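Local coordinates for uncharacterized protein (Sinorhizobium meliloti, PDB 4DNH) that is of unknown function but folds as a closed eight-stranded TIM barrel and probably belongs with dihydrodipicolinate synthase-like proteins, at residues S4-I9 against L13-L18; A40-A45 against I278-A283; T84-M89 against G344-A349; L330-G335 against M378-A383. One frame throughout, in Å; residues are numbered along the deposited sequence.

In the fold
Interactions 2 and 3 lie at the barrel, whose eight parallel strands run from 37-40 to 273-276. In interaction 2 the loop after the first strand meets the helix after the last one; in interaction 3 the loop after the second strand meets the loop between helices 323-333 and 352-364. The centres of interactions 2 and 3 are about 12 Å apart, and their segments alternate along the chain. Interaction 4 joins helices 323-333 and 371-384 and touches interaction 2 through Ala331 on His42. Interaction 1, first along the chain, is a hairpin packed on helices 352-364 and 371-384. It touches interaction 4, centres about 14 Å apart, so the N-terminal and C-terminal ends of the chain pack together.

Interaction 1: residues S4-I9 against L13-L18; sequences SIDLPI and LARYDL
Leu7 and Tyr16 meet on the inward face of a two-stranded antiparallel beta hairpin, strand 4-9 against strand 12-17, near the N-terminus of the chain. Their side chains cross obliquely, the methyl CD1 of Leu7 coming to 3.8 Å from Tyr16 CB. A chi1 of -176° sets Tyr16 CG opposite the backbone N, beside the carbonyl carbon, and the ring runs on away from strand 4-9 to a hydrogen bond between OH and Asp363. Ile5 and Ala14 share this face, which packs on helices 352-364 and 371-384 through Ile5, Leu7 and Tyr16. Next along the chain, Leu18 adds a methyl contact, its CD2 lying 4.0 Å from Ile5 CG2. Near the turn, Ile9 swings its CD1 back to 3.7 Å from Ala14 CB.

Two hydrogen-bonded pairs, Ile5 with Tyr16 and Leu7 with Ala14, set the register, each with reciprocal N-H to O bonds. Those of the Leu7-Ala14 pair are nearly straight, about 170° at the hydrogen, and those of Ile5-Tyr16 are more bent.

The other face carries Ser4, Asp6, Pro8, Leu13, Arg15 and Asp17, and is more polar. Leu13 lays CD1 alongside Pro8, while Asp6 turns its OD1 over the Arg15 backbone, 3.1 Å from Arg15 CA. Arg15, bent at chi2 and chi3, curls along its own strand past Ser4, whose OG lies 3.5 Å from Arg15 CD. The curl ends in a salt bridge, Arg15 NH1 to Asp17 OD2, at 2.7 Å.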
# COMPACT_ATOMS: atom_id res chain seq x y z
N SER A 4 -23.81 19.05 8.75
CA SER A 4 -23.94 19.49 7.38
C SER A 4 -22.74 20.37 7.01
O SER A 4 -22.20 21.07 7.87
CB SER A 4 -25.26 20.24 7.21
OG SER A 4 -25.38 20.83 5.92
N ILE A 5 -22.33 20.33 5.75
CA ILE A 5 -21.20 21.13 5.26
C ILE A 5 -21.39 21.52 3.79
O ILE A 5 -21.89 20.72 2.98
CB ILE A 5 -19.84 20.41 5.51
CG1 ILE A 5 -18.66 21.27 5.02
CG2 ILE A 5 -19.81 19.03 4.86
CD1 ILE A 5 -17.34 20.91 5.66
N ASP A 6 -21.02 22.75 3.44
CA ASP A 6 -21.04 23.18 2.03
C ASP A 6 -19.75 22.81 1.32
O ASP A 6 -18.67 23.16 1.77
CB ASP A 6 -21.34 24.67 1.91
CG ASP A 6 -22.82 24.99 2.01
OD1 ASP A 6 -23.66 24.07 1.84
OD2 ASP A 6 -23.15 26.16 2.24
N LEU A 7 -19.88 22.08 0.22
CA LEU A 7 -18.73 21.50 -0.49
C LEU A 7 -18.77 21.83 -1.97
O LEU A 7 -19.85 22.01 -2.54
CB LEU A 7 -18.70 19.98 -0.32
CG LEU A 7 -18.52 19.40 1.08
CD1 LEU A 7 -18.60 17.89 0.97
CD2 LEU A 7 -17.20 19.79 1.75
N PRO A 8 -17.59 21.91 -2.60
CA PRO A 8 -17.54 22.24 -4.03
C PRO A 8 -17.89 21.07 -4.95
O PRO A 8 -17.36 19.97 -4.79
CB PRO A 8 -16.11 22.70 -4.25
CG PRO A 8 -15.32 22.20 -3.10
CD PRO A 8 -16.25 21.87 -1.98
N ILE A 9 -18.82 21.34 -5.86
CA ILE A 9 -19.12 20.47 -7.00
C ILE A 9 -19.33 21.41 -8.17
O ILE A 9 -20.01 22.43 -8.03
CB ILE A 9 -20.45 19.68 -6.87
CG1 ILE A 9 -20.88 19.51 -5.41
CG2 ILE A 9 -20.37 18.36 -7.62
CD1 ILE A 9 -22.26 18.88 -5.24
N LEU A 13 -20.96 25.51 -5.09
CA LEU A 13 -20.86 25.08 -3.71
C LEU A 13 -22.22 24.59 -3.23
O LEU A 13 -23.21 25.32 -3.30
CB LEU A 13 -20.41 26.27 -2.86
CG LEU A 13 -19.53 26.10 -1.63
CD1 LEU A 13 -18.12 25.66 -2.04
CD2 LEU A 13 -19.51 27.43 -0.90
N ALA A 14 -22.26 23.35 -2.72
CA ALA A 14 -23.52 22.69 -2.40
C ALA A 14 -23.55 22.00 -1.04
O ALA A 14 -22.56 21.42 -0.58
CB ALA A 14 -23.90 21.70 -3.50
N ARG A 15 -24.72 22.04 -0.41
CA ARG A 15 -24.96 21.42 0.88
C ARG A 15 -24.71 19.93 0.79
O ARG A 15 -25.19 19.24 -0.11
CB ARG A 15 -26.39 21.67 1.33
CG ARG A 15 -26.52 21.98 2.82
CD ARG A 15 -27.74 21.32 3.45
NE ARG A 15 -28.91 21.31 2.57
CZ ARG A 15 -29.95 20.49 2.70
NH1 ARG A 15 -29.98 19.60 3.69
NH2 ARG A 15 -30.96 20.54 1.85
N TYR A 16 -23.91 19.44 1.73
CA TYR A 16 -23.77 18.02 1.93
C TYR A 16 -24.06 17.70 3.37
O TYR A 16 -23.41 18.23 4.27
CB TYR A 16 -22.38 17.53 1.56
CG TYR A 16 -22.27 16.04 1.68
CD1 TYR A 16 -22.86 15.20 0.72
CD2 TYR A 16 -21.60 15.44 2.77
CE1 TYR A 16 -22.77 13.82 0.83
CE2 TYR A 16 -21.51 14.06 2.89
CZ TYR A 16 -22.10 13.25 1.92
OH TYR A 16 -22.03 11.88 1.99
N ASP A 17 -25.06 16.85 3.58
CA ASP A 17 -25.39 16.34 4.91
C ASP A 17 -24.71 15.00 5.08
O ASP A 17 -24.82 14.14 4.21
CB ASP A 17 -26.92 16.13 5.03
CG ASP A 17 -27.72 17.37 4.68
OD1 ASP A 17 -27.38 18.47 5.19
OD2 ASP A 17 -28.70 17.25 3.91
N LEU A 18 -24.01 14.82 6.20
CA LEU A 18 -23.35 13.53 6.44
C LEU A 18 -24.39 12.49 6.86
O LEU A 18 -25.20 12.76 7.75
CB LEU A 18 -22.27 13.62 7.51
CG LEU A 18 -21.31 14.80 7.71
CD1 LEU A 18 -20.07 14.27 8.42
CD2 LEU A 18 -20.93 15.52 6.42

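Interaction 2: residues A40-A45 against I278-A283; sequences AAHVVA and IFDAIA
A single carboxylate oxygen, Asp280 OD2, accepts two hydrogen bonds from one residue, His42, taking both its ring N-H and its backbone N-H. This histidine-carboxylate pair lies just past the C-terminal ends of the first and last strands, 37-40 and 273-276, where the TIM barrel closes: His42 follows the first, and Asp280 sits in the short helix after the last. The ring bond is the shorter and straighter, with His42 ND1 2.7 Å from Asp280 OD2 and 166° at the hydrogen. OD2 lies almost exactly in the imidazole plane and uses its syn lone pair, although the carboxylate itself is turned 41° from the ring. The second donor, His42 N, lies 2.9 Å from Asp280 OD2, nearly in line with the C-O bond.

Both grips are possible because the imidazole folds back between the backbone N and the carbonyl carbon of His42 (chi1 70°), bringing ND1 to the side where the amide N-H points. The amide bond fixes OD2, and the in-plane ND1 bond then orients the ring, whose far nitrogen NE2 makes a weak hydrogen bond to Gln337. All the touching residues are buried. On the strand side, Ala40 O approaches Asp280 CB to 3.4 Å.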
# COMPACT_ATOMS: atom_id res chain seq x y z
N ALA A 40 -0.37 -1.48 3.53
CA ALA A 40 0.84 -0.75 3.17
C ALA A 40 0.70 0.64 3.77
O ALA A 40 -0.18 1.40 3.36
CB ALA A 40 1.00 -0.69 1.66
N ALA A 41 1.54 0.98 4.74
CA ALA A 41 1.27 2.15 5.56
C ALA A 41 2.02 3.39 5.09
O ALA A 41 3.17 3.32 4.64
CB ALA A 41 1.61 1.84 7.02
N HIS A 42 1.36 4.54 5.24
CA HIS A 42 1.88 5.82 4.78
C HIS A 42 2.84 6.40 5.79
O HIS A 42 2.97 5.88 6.91
CB HIS A 42 0.72 6.79 4.56
CG HIS A 42 0.05 7.24 5.83
ND1 HIS A 42 -0.85 6.49 6.47
CD2 HIS A 42 0.20 8.41 6.58
CE1 HIS A 42 -1.27 7.14 7.57
NE2 HIS A 42 -0.62 8.31 7.64
N VAL A 43 3.51 7.48 5.40
CA VAL A 43 4.46 8.20 6.25
C VAL A 43 3.95 9.59 6.64
O VAL A 43 3.46 10.32 5.79
CB VAL A 43 5.82 8.37 5.53
CG1 VAL A 43 6.75 9.28 6.34
CG2 VAL A 43 6.47 7.02 5.33
N VAL A 44 4.07 9.94 7.91
CA VAL A 44 3.77 11.29 8.37
C VAL A 44 5.01 12.20 8.26
O VAL A 44 6.05 11.95 8.92
CB VAL A 44 3.25 11.30 9.81
CG1 VAL A 44 2.80 12.72 10.23
CG2 VAL A 44 2.11 10.31 9.93
N ALA A 45 4.90 13.25 7.45
CA ALA A 45 5.97 14.25 7.37
C ALA A 45 6.03 15.15 8.61
O ALA A 45 5.04 15.33 9.31
CB ALA A 45 5.85 15.08 6.10
N ILE A 278 -5.10 0.64 0.36
CA ILE A 278 -6.44 1.05 0.80
C ILE A 278 -6.72 0.60 2.25
O ILE A 278 -7.45 1.27 2.98
CB ILE A 278 -7.57 0.66 -0.19
CG1 ILE A 278 -8.95 1.18 0.26
CG2 ILE A 278 -7.66 -0.85 -0.39
CD1 ILE A 278 -9.10 2.69 0.22
N PHE A 279 -6.14 -0.52 2.67
CA PHE A 279 -6.34 -1.01 4.03
C PHE A 279 -5.77 -0.09 5.09
O PHE A 279 -6.19 -0.12 6.24
CB PHE A 279 -5.82 -2.43 4.16
CG PHE A 279 -6.81 -3.47 3.74
CD1 PHE A 279 -8.00 -3.10 3.11
CD2 PHE A 279 -6.56 -4.81 3.94
CE1 PHE A 279 -8.92 -4.03 2.71
CE2 PHE A 279 -7.48 -5.76 3.55
CZ PHE A 279 -8.66 -5.38 2.94
N ASP A 280 -4.81 0.73 4.69
CA ASP A 280 -4.32 1.80 5.51
C ASP A 280 -5.47 2.80 5.75
O ASP A 280 -5.89 3.01 6.91
CB ASP A 280 -3.10 2.44 4.81
CG ASP A 280 -2.72 3.80 5.39
OD1 ASP A 280 -3.60 4.55 5.86
OD2 ASP A 280 -1.51 4.12 5.34
N ALA A 281 -6.01 3.38 4.67
CA ALA A 281 -7.06 4.40 4.76
C ALA A 281 -8.40 3.95 5.37
O ALA A 281 -9.11 4.76 5.97
CB ALA A 281 -7.29 5.02 3.39
N ILE A 282 -8.74 2.67 5.23
CA ILE A 282 -9.99 2.15 5.81
C ILE A 282 -9.75 1.06 6.87
O ILE A 282 -10.62 0.21 7.13
CB ILE A 282 -10.96 1.63 4.72
CG1 ILE A 282 -10.39 0.38 4.05
CG2 ILE A 282 -11.28 2.73 3.70
CD1 ILE A 282 -11.29 -0.23 3.00
N ALA A 283 -8.57 1.12 7.49
CA ALA A 283 -8.14 0.14 8.49
C ALA A 283 -9.27 -0.42 9.38
O ALA A 283 -9.45 -1.64 9.42
CB ALA A 283 -6.99 0.68 9.34

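Interaction 3: residues T84-M89 against G344-A349; sequences TAQRGM and GGQQSA
Gln86 reaches straight at Gln346, the two side chains coming from opposite directions. Its CB already points toward the segment 344-349. CG sits beside the backbone N, anti to the carbonyl carbon (chi1 -75°), and the chain stays extended from there, so that CG and CD come only within loose packing distance of the Gln346 amide. The closest approach is made by the branch turned to Gln346, NE2, which lies 3.6 Å from Gln346 CD. The two amide planes are turned 56° against each other, which rules out a flat stack. Just beside the segment, Gln86 NE2 donates a hydrogen bond to the carbonyl O of Ile343, and the side chain also touches Lys324.

The backbone that presents Gln86 is a type II beta turn, Gln86 to Met89, closed by Met89 N to Gln86 O at 3.0 Å. It belongs to the loop after the second strand of the TIM barrel, 77-80, while Gln346 lies in the link between helices 323-333 and 352-364. The turn also carries Met89, a selenomethionine, to the same amide: bent at chi3, it places its CE 3.7 Å from Gln346 CD, although poor order makes this position approximate. The Gln346 amide is probably turned over as modelled, so its O and N cannot be told apart with confidence. One of them lies close to the carbonyl O of Met89, and with the amide reversed that approach may be a hydrogen bond.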
# COMPACT_ATOMS: atom_id res chain seq x y z
N THR A 84 3.09 2.87 -0.80
CA THR A 84 2.25 3.81 -0.02
C THR A 84 3.08 4.74 0.87
O THR A 84 2.64 5.84 1.21
CB THR A 84 1.19 3.09 0.84
OG1 THR A 84 0.44 2.20 0.02
CG2 THR A 84 0.22 4.08 1.45
N ALA A 85 4.26 4.29 1.28
CA ALA A 85 5.11 5.14 2.13
C ALA A 85 5.96 6.02 1.24
O ALA A 85 6.91 6.64 1.70
CB ALA A 85 5.96 4.30 3.06
N GLN A 86 5.60 6.04 -0.04
CA GLN A 86 6.17 6.95 -1.06
C GLN A 86 7.55 6.56 -1.49
O GLN A 86 8.29 7.40 -2.02
CB GLN A 86 6.09 8.42 -0.64
CG GLN A 86 4.68 8.98 -0.75
CD GLN A 86 4.48 10.28 0.02
OE1 GLN A 86 3.99 10.28 1.15
NE2 GLN A 86 4.85 11.39 -0.60
N ARG A 87 7.89 5.28 -1.26
CA ARG A 87 9.14 4.66 -1.69
C ARG A 87 9.40 4.95 -3.18
O ARG A 87 8.49 4.82 -4.01
CB ARG A 87 9.04 3.14 -1.47
CG ARG A 87 10.36 2.39 -1.62
CD ARG A 87 11.24 2.55 -0.39
NE ARG A 87 12.40 1.68 -0.44
CZ ARG A 87 12.49 0.50 0.16
NH1 ARG A 87 13.61 -0.21 0.01
NH2 ARG A 87 11.49 0.00 0.89
N GLY A 88 10.63 5.34 -3.50
CA GLY A 88 10.99 5.66 -4.90
C GLY A 88 10.42 6.96 -5.47
O GLY A 88 10.82 7.38 -6.55
N MSE A 89 9.51 7.60 -4.73
CA MSE A 89 8.79 8.79 -5.18
C MSE A 89 8.67 9.77 -4.01
O MSE A 89 7.57 10.24 -3.66
CB MSE A 89 7.44 8.34 -5.75
CG MSE A 89 6.93 9.30 -6.83
SE MSE A 89 5.03 8.94 -7.31
CE MSE A 89 4.13 10.61 -6.76
N GLY A 344 7.62 14.88 -0.18
CA GLY A 344 7.55 15.26 -1.58
C GLY A 344 6.61 16.41 -1.85
O GLY A 344 6.50 16.85 -2.99
N GLY A 345 5.91 16.90 -0.82
CA GLY A 345 5.01 18.05 -1.02
C GLY A 345 3.75 17.68 -1.77
O GLY A 345 3.10 18.49 -2.41
N GLN A 346 3.38 16.42 -1.65
CA GLN A 346 2.26 15.90 -2.41
C GLN A 346 0.85 16.19 -1.89
O GLN A 346 -0.13 15.71 -2.49
CB GLN A 346 2.49 14.41 -2.65
CG GLN A 346 3.58 14.20 -3.68
CD GLN A 346 4.01 12.77 -3.80
OE1 GLN A 346 5.18 12.49 -4.03
NE2 GLN A 346 3.07 11.85 -3.65
N GLN A 347 0.72 16.97 -0.81
CA GLN A 347 -0.60 17.41 -0.35
C GLN A 347 -1.38 18.06 -1.50
O GLN A 347 -2.60 18.18 -1.43
CB GLN A 347 -0.52 18.55 0.66
CG GLN A 347 0.49 18.48 1.73
CD GLN A 347 1.80 19.08 1.34
OE1 GLN A 347 2.71 18.34 0.97
NE2 GLN A 347 1.93 20.41 1.46
N SER A 348 -0.65 18.55 -2.50
CA SER A 348 -1.22 19.48 -3.47
C SER A 348 -1.55 18.79 -4.77
O SER A 348 -2.01 19.43 -5.72
CB SER A 348 -0.24 20.63 -3.73
OG SER A 348 0.87 20.19 -4.49
N ALA A 349 -1.33 17.48 -4.81
CA ALA A 349 -1.46 16.72 -6.05
C ALA A 349 -2.90 16.31 -6.39
O ALA A 349 -3.14 15.83 -7.47
CB ALA A 349 -0.53 15.51 -6.04

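Interaction 4: residues L330-G335 against M378-A383; sequences LAYLNG and MRRVLA
Met378, a selenomethionine, starts the contact where helix 371-384 packs against the end of helix 323-333. It meets Leu333, whose CG lies beside the backbone N (chi1 -70°) and whose CD2 extends to 4.0 Å from Met378 N. The same Leu333 CD2 is 4.4 Å from Met378 CB, so Leu333 rests on the base of that residue, while the selenium end continues to Ile5 and Leu7 of the N-terminal hairpin. Phe359 of helix 352-364 touches both Leu333 and Met378.

Two residues on, Arg380 approaches the hydroxyl end of Tyr332. Its chain bends at chi3 and brings NH1 to 3.1 Å from Tyr332 OH, at the edge of the ring and near its plane. The guanidinium stands 78° from the ring, and the angle at the N-H is too poor for a hydrogen bond. Arg380 is exposed, whereas the rest of the contact is buried.

Val381 then meets the ring obliquely. Its CG2 branch, beside the backbone N, comes to 3.7 Å from Tyr332 CE2, and the two side chains run antiparallel past one another. Val381 also touches Phe329 of helix 323-333.

Tyr332 sits just before the helix ends in a Schellman motif, Leu336 N binding Ala331 O and Gly335 N, of the C-prime residue, binding Tyr332 O at 3.2 Å. Just outside the two segments, Arg377 NH1 joins the helices by a hydrogen bond to Tyr332 O. Between the segments themselves, cohesion rests on apolar packing plus one undirected polar approach, so shape sets the fit there.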
# COMPACT_ATOMS: atom_id res chain seq x y z
N LEU A 330 -7.17 11.27 4.24
CA LEU A 330 -8.12 10.57 5.07
C LEU A 330 -7.57 10.38 6.50
O LEU A 330 -8.29 10.59 7.47
CB LEU A 330 -8.59 9.27 4.40
CG LEU A 330 -9.87 8.69 5.05
CD1 LEU A 330 -10.95 9.75 5.27
CD2 LEU A 330 -10.40 7.46 4.32
N ALA A 331 -6.29 10.02 6.63
CA ALA A 331 -5.65 10.02 7.95
C ALA A 331 -5.85 11.35 8.69
O ALA A 331 -6.15 11.35 9.88
CB ALA A 331 -4.18 9.68 7.86
N TYR A 332 -5.69 12.46 7.97
CA TYR A 332 -5.85 13.82 8.53
C TYR A 332 -7.27 14.08 8.98
O TYR A 332 -7.49 14.66 10.04
CB TYR A 332 -5.44 14.88 7.50
CG TYR A 332 -5.82 16.31 7.86
CD1 TYR A 332 -5.17 16.99 8.89
CD2 TYR A 332 -6.83 16.99 7.15
CE1 TYR A 332 -5.50 18.30 9.22
CE2 TYR A 332 -7.17 18.29 7.47
CZ TYR A 332 -6.50 18.94 8.50
OH TYR A 332 -6.84 20.24 8.83
N LEU A 333 -8.24 13.65 8.18
CA LEU A 333 -9.65 13.78 8.57
C LEU A 333 -9.95 12.97 9.82
O LEU A 333 -10.79 13.36 10.62
CB LEU A 333 -10.59 13.37 7.44
CG LEU A 333 -10.65 14.29 6.22
CD1 LEU A 333 -11.52 13.62 5.16
CD2 LEU A 333 -11.13 15.70 6.57
N ASN A 334 -9.27 11.84 9.98
CA ASN A 334 -9.53 10.94 11.10
C ASN A 334 -8.67 11.28 12.31
O ASN A 334 -8.68 10.55 13.30
CB ASN A 334 -9.31 9.49 10.68
CG ASN A 334 -10.39 8.99 9.76
OD1 ASN A 334 -11.57 9.24 9.99
ND2 ASN A 334 -10.00 8.26 8.72
N GLY A 335 -7.92 12.38 12.22
CA GLY A 335 -7.14 12.87 13.35
C GLY A 335 -5.94 12.03 13.72
O GLY A 335 -5.50 12.05 14.85
N MSE A 378 -12.23 19.41 7.41
CA MSE A 378 -12.66 19.78 6.06
C MSE A 378 -12.95 21.26 5.97
O MSE A 378 -12.62 21.90 4.96
CB MSE A 378 -13.86 18.97 5.59
CG MSE A 378 -14.18 19.23 4.11
SE MSE A 378 -13.03 18.24 2.85
CE MSE A 378 -12.50 19.75 1.71
N ARG A 379 -13.57 21.83 7.00
CA ARG A 379 -13.88 23.26 7.02
C ARG A 379 -12.60 24.10 6.99
O ARG A 379 -12.55 25.11 6.29
CB ARG A 379 -14.73 23.64 8.23
CG ARG A 379 -16.20 23.86 7.94
CD ARG A 379 -17.05 23.06 8.94
NE ARG A 379 -18.26 23.74 9.37
CZ ARG A 379 -19.44 23.67 8.76
NH1 ARG A 379 -19.60 22.96 7.66
NH2 ARG A 379 -20.48 24.34 9.26
N ARG A 380 -11.58 23.67 7.73
CA ARG A 380 -10.30 24.39 7.77
C ARG A 380 -9.60 24.34 6.43
O ARG A 380 -8.94 25.31 6.03
CB ARG A 380 -9.37 23.86 8.88
CG ARG A 380 -9.47 24.64 10.18
CD ARG A 380 -8.25 24.49 11.08
NE ARG A 380 -8.43 23.45 12.10
CZ ARG A 380 -7.71 22.32 12.18
NH1 ARG A 380 -6.74 22.06 11.31
NH2 ARG A 380 -7.97 21.45 13.14
N VAL A 381 -9.75 23.22 5.72
CA VAL A 381 -9.19 23.04 4.39
C VAL A 381 -9.90 23.94 3.35
O VAL A 381 -9.24 24.61 2.56
CB VAL A 381 -9.21 21.55 3.97
CG1 VAL A 381 -8.82 21.39 2.51
CG2 VAL A 381 -8.26 20.75 4.87
N LEU A 382 -11.23 23.95 3.37
CA LEU A 382 -12.00 24.89 2.56
C LEU A 382 -11.64 26.35 2.84
O LEU A 382 -11.52 27.14 1.90
CB LEU A 382 -13.49 24.73 2.81
CG LEU A 382 -14.42 23.87 1.96
CD1 LEU A 382 -13.69 22.83 1.13
CD2 LEU A 382 -15.43 23.21 2.89
N ALA A 383 -11.48 26.71 4.11
CA ALA A 383 -11.21 28.10 4.49
C ALA A 383 -9.88 28.54 3.89
O ALA A 383 -9.78 29.61 3.28
CB ALA A 383 -11.20 28.27 6.00